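Local coordinates for hypothetical protein Atu2684 (Agrobacterium tumefaciens, PDB 2AXO), which is of unknown function but belongs to a family of the thioredoxin clan and carries a disulfide between two closely spaced cysteines, at residues Val45-Ser51 with Val74-Val80. Residues are numbered along the deposited sequence; the frame is centred on the assembly and turned at random.
Sequences VVELFTS and VGLSYHV
Val45 packs alongside Val74, both side chains on one face of the sheet and CG2 of Val45 4.0 Å from CB of Val74, where two parallel strands of a beta-alpha-beta unit begin to run together. From here Val46, Leu48 and Thr50 exchange six backbone hydrogen bonds with residues 74-80, from Val46 N to Val74 O at one end to Val80 N and Thr50 O at the other. Glu47 sends its carboxylate along the same face as Val45: with CG anti to the carbonyl carbon (chi1 -67°), the chain passes Leu76 CD1 and CE1 of Tyr78, and OE2 reaches Tyr78 OH at 2.7 Å in a weak hydrogen bond. That OE2 has a second partner, a salt bridge to Arg100. Next on this face, the Phe49 ring lies almost parallel to that of Tyr78 (planes at 14°) but slid aside, its CD2 3.6 Å from Tyr78 CB. On the reverse face, Thr50 CG2 sits over the centre of the His79 imidazole, 4.2 Å from the ring centroid, while its OG1 bonds to Asp61. At Ser51 a water joins OG to Val80 O; Gly53 N also binds this OG. Helix 58-70 makes the crossover, and the order 74-79, 45-50, 117-120, 124-127, with 45-50 inside and 74-79 at the edge, is consistent with a thioredoxin-like fold. Helix 95-107 packs on Phe49 and Tyr78; from a separate sheet, 196-212 meets Leu76, Tyr78 and His79, and 247-257 meets Val45, Glu47 and Val74.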
loop_
_atom_site.group_PDB
_atom_site.type_symbol
_atom_site.label_atom_id
_atom_site.label_comp_id
_atom_site.label_asym_id
_atom_site.label_seq_id
_atom_site.Cartn_x
_atom_site.Cartn_y
_atom_site.Cartn_z
ATOM N N VAL A 45 3.192 23.276 3.514
ATOM C CA VAL A 45 2.616 22.347 2.555
ATOM C C VAL A 45 1.839 21.232 3.245
ATOM O O VAL A 45 2.324 20.611 4.195
ATOM C CB VAL A 45 3.717 21.716 1.676
ATOM C CG1 VAL A 45 3.113 20.689 0.724
ATOM C CG2 VAL A 45 4.431 22.808 0.891
ATOM N N VAL A 46 0.622 20.989 2.766
ATOM C CA VAL A 46 -0.214 19.929 3.322
ATOM C C VAL A 46 -0.596 18.955 2.214
ATOM O O VAL A 46 -1.331 19.303 1.302
ATOM C CB VAL A 46 -1.502 20.505 3.964
ATOM C CG1 VAL A 46 -2.402 19.368 4.446
ATOM C CG2 VAL A 46 -1.130 21.407 5.131
ATOM N N GLU A 47 -0.070 17.738 2.303
ATOM C CA GLU A 47 -0.340 16.701 1.327
ATOM C C GLU A 47 -1.205 15.638 1.966
ATOM O O GLU A 47 -0.762 14.910 2.852
ATOM C CB GLU A 47 0.967 16.085 0.840
ATOM C CG GLU A 47 1.803 17.044 0.030
ATOM C CD GLU A 47 3.153 16.472 -0.327
ATOM O OE1 GLU A 47 3.990 16.333 0.587
ATOM O OE2 GLU A 47 3.357 16.148 -1.515
ATOM N N LEU A 48 -2.448 15.559 1.511
ATOM C CA LEU A 48 -3.400 14.600 2.048
ATOM C C LEU A 48 -3.544 13.357 1.187
ATOM O O LEU A 48 -3.764 13.447 -0.023
ATOM C CB LEU A 48 -4.767 15.274 2.179
ATOM C CG LEU A 48 -5.967 14.393 2.524
ATOM C CD1 LEU A 48 -5.894 13.970 3.986
ATOM C CD2 LEU A 48 -7.249 15.169 2.255
ATOM N N PHE A 49 -3.408 12.193 1.815
ATOM C CA PHE A 49 -3.587 10.931 1.114
ATOM C C PHE A 49 -4.969 10.474 1.542
ATOM O O PHE A 49 -5.250 10.312 2.732
ATOM C CB PHE A 49 -2.487 9.941 1.496
ATOM C CG PHE A 49 -1.132 10.378 1.025
ATOM C CD1 PHE A 49 -0.382 11.287 1.769
ATOM C CD2 PHE A 49 -0.662 9.989 -0.227
ATOM C CE1 PHE A 49 0.814 11.810 1.269
ATOM C CE2 PHE A 49 0.530 10.504 -0.735
ATOM C CZ PHE A 49 1.268 11.418 0.012
ATOM N N THR A 50 -5.835 10.292 0.552
ATOM C CA THR A 50 -7.225 9.949 0.801
ATOM C C THR A 50 -7.758 9.051 -0.309
ATOM O O THR A 50 -6.999 8.571 -1.138
ATOM C CB THR A 50 -8.054 11.259 0.841
ATOM O OG1 THR A 50 -9.439 10.971 1.057
ATOM C CG2 THR A 50 -7.882 12.023 -0.473
ATOM N N SER A 51 -9.067 8.822 -0.308
ATOM C CA SER A 51 -9.713 8.007 -1.332
ATOM C C SER A 51 -11.219 8.068 -1.147
ATOM O O SER A 51 -11.710 8.192 -0.025
ATOM C CB SER A 51 -9.255 6.546 -1.255
ATOM O OG SER A 51 -9.979 5.756 -2.187
ATOM N N VAL A 74 -0.127 25.372 0.782
ATOM C CA VAL A 74 -0.102 24.730 -0.525
ATOM C C VAL A 74 -0.740 23.385 -0.217
ATOM O O VAL A 74 -0.129 22.545 0.446
ATOM C CB VAL A 74 1.344 24.518 -1.027
ATOM C CG1 VAL A 74 1.350 23.554 -2.207
ATOM C CG2 VAL A 74 1.954 25.859 -1.440
ATOM N N GLY A 75 -1.975 23.198 -0.670
ATOM C CA GLY A 75 -2.686 21.966 -0.394
ATOM C C GLY A 75 -2.821 21.042 -1.581
ATOM O O GLY A 75 -3.146 21.465 -2.688
ATOM N N LEU A 76 -2.571 19.762 -1.334
ATOM C CA LEU A 76 -2.648 18.747 -2.371
ATOM C C LEU A 76 -3.358 17.509 -1.869
ATOM O O LEU A 76 -3.197 17.114 -0.716
ATOM C CB LEU A 76 -1.245 18.348 -2.809
ATOM C CG LEU A 76 -0.421 19.456 -3.462
ATOM C CD1 LEU A 76 1.029 19.034 -3.501
ATOM C CD2 LEU A 76 -0.948 19.736 -4.867
ATOM N N SER A 77 -4.136 16.893 -2.747
ATOM C CA SER A 77 -4.844 15.673 -2.405
ATOM C C SER A 77 -4.350 14.541 -3.308
ATOM O O SER A 77 -4.408 14.646 -4.534
ATOM C CB SER A 77 -6.348 15.859 -2.595
ATOM O OG SER A 77 -7.026 14.651 -2.326
ATOM N N TYR A 78 -3.841 13.477 -2.693
ATOM C CA TYR A 78 -3.356 12.315 -3.433
ATOM C C TYR A 78 -4.272 11.121 -3.189
ATOM O O TYR A 78 -4.234 10.519 -2.116
ATOM C CB TYR A 78 -1.949 11.907 -2.991
ATOM C CG TYR A 78 -0.865 12.924 -3.256
ATOM C CD1 TYR A 78 -0.632 13.968 -2.364
ATOM C CD2 TYR A 78 -0.054 12.828 -4.388
ATOM C CE1 TYR A 78 0.384 14.891 -2.591
ATOM C CE2 TYR A 78 0.963 13.747 -4.626
ATOM C CZ TYR A 78 1.177 14.774 -3.724
ATOM O OH TYR A 78 2.175 15.690 -3.951
ATOM N N HIS A 79 -5.086 10.768 -4.176
ATOM C CA HIS A 79 -5.976 9.625 -4.020
ATOM C C HIS A 79 -5.186 8.330 -4.160
ATOM O O HIS A 79 -4.548 8.093 -5.186
ATOM C CB HIS A 79 -7.095 9.672 -5.062
ATOM C CG HIS A 79 -8.132 10.717 -4.787
ATOM N ND1 HIS A 79 -7.865 12.067 -4.852
ATOM C CD2 HIS A 79 -9.436 10.607 -4.440
ATOM C CE1 HIS A 79 -8.961 12.746 -4.558
ATOM N NE2 HIS A 79 -9.928 11.883 -4.303
ATOM N N VAL A 80 -5.227 7.502 -3.118
ATOM C CA VAL A 80 -4.515 6.223 -3.112
ATOM C C VAL A 80 -5.347 5.133 -3.784
ATOM O O VAL A 80 -6.570 5.233 -3.863
ATOM C CB VAL A 80 -4.163 5.792 -1.670
ATOM C CG1 VAL A 80 -3.199 6.799 -1.064
ATOM C CG2 VAL A 80 -5.428 5.687 -0.824
HETATM O O HOH W 1 -8.658 3.643 -3.823
#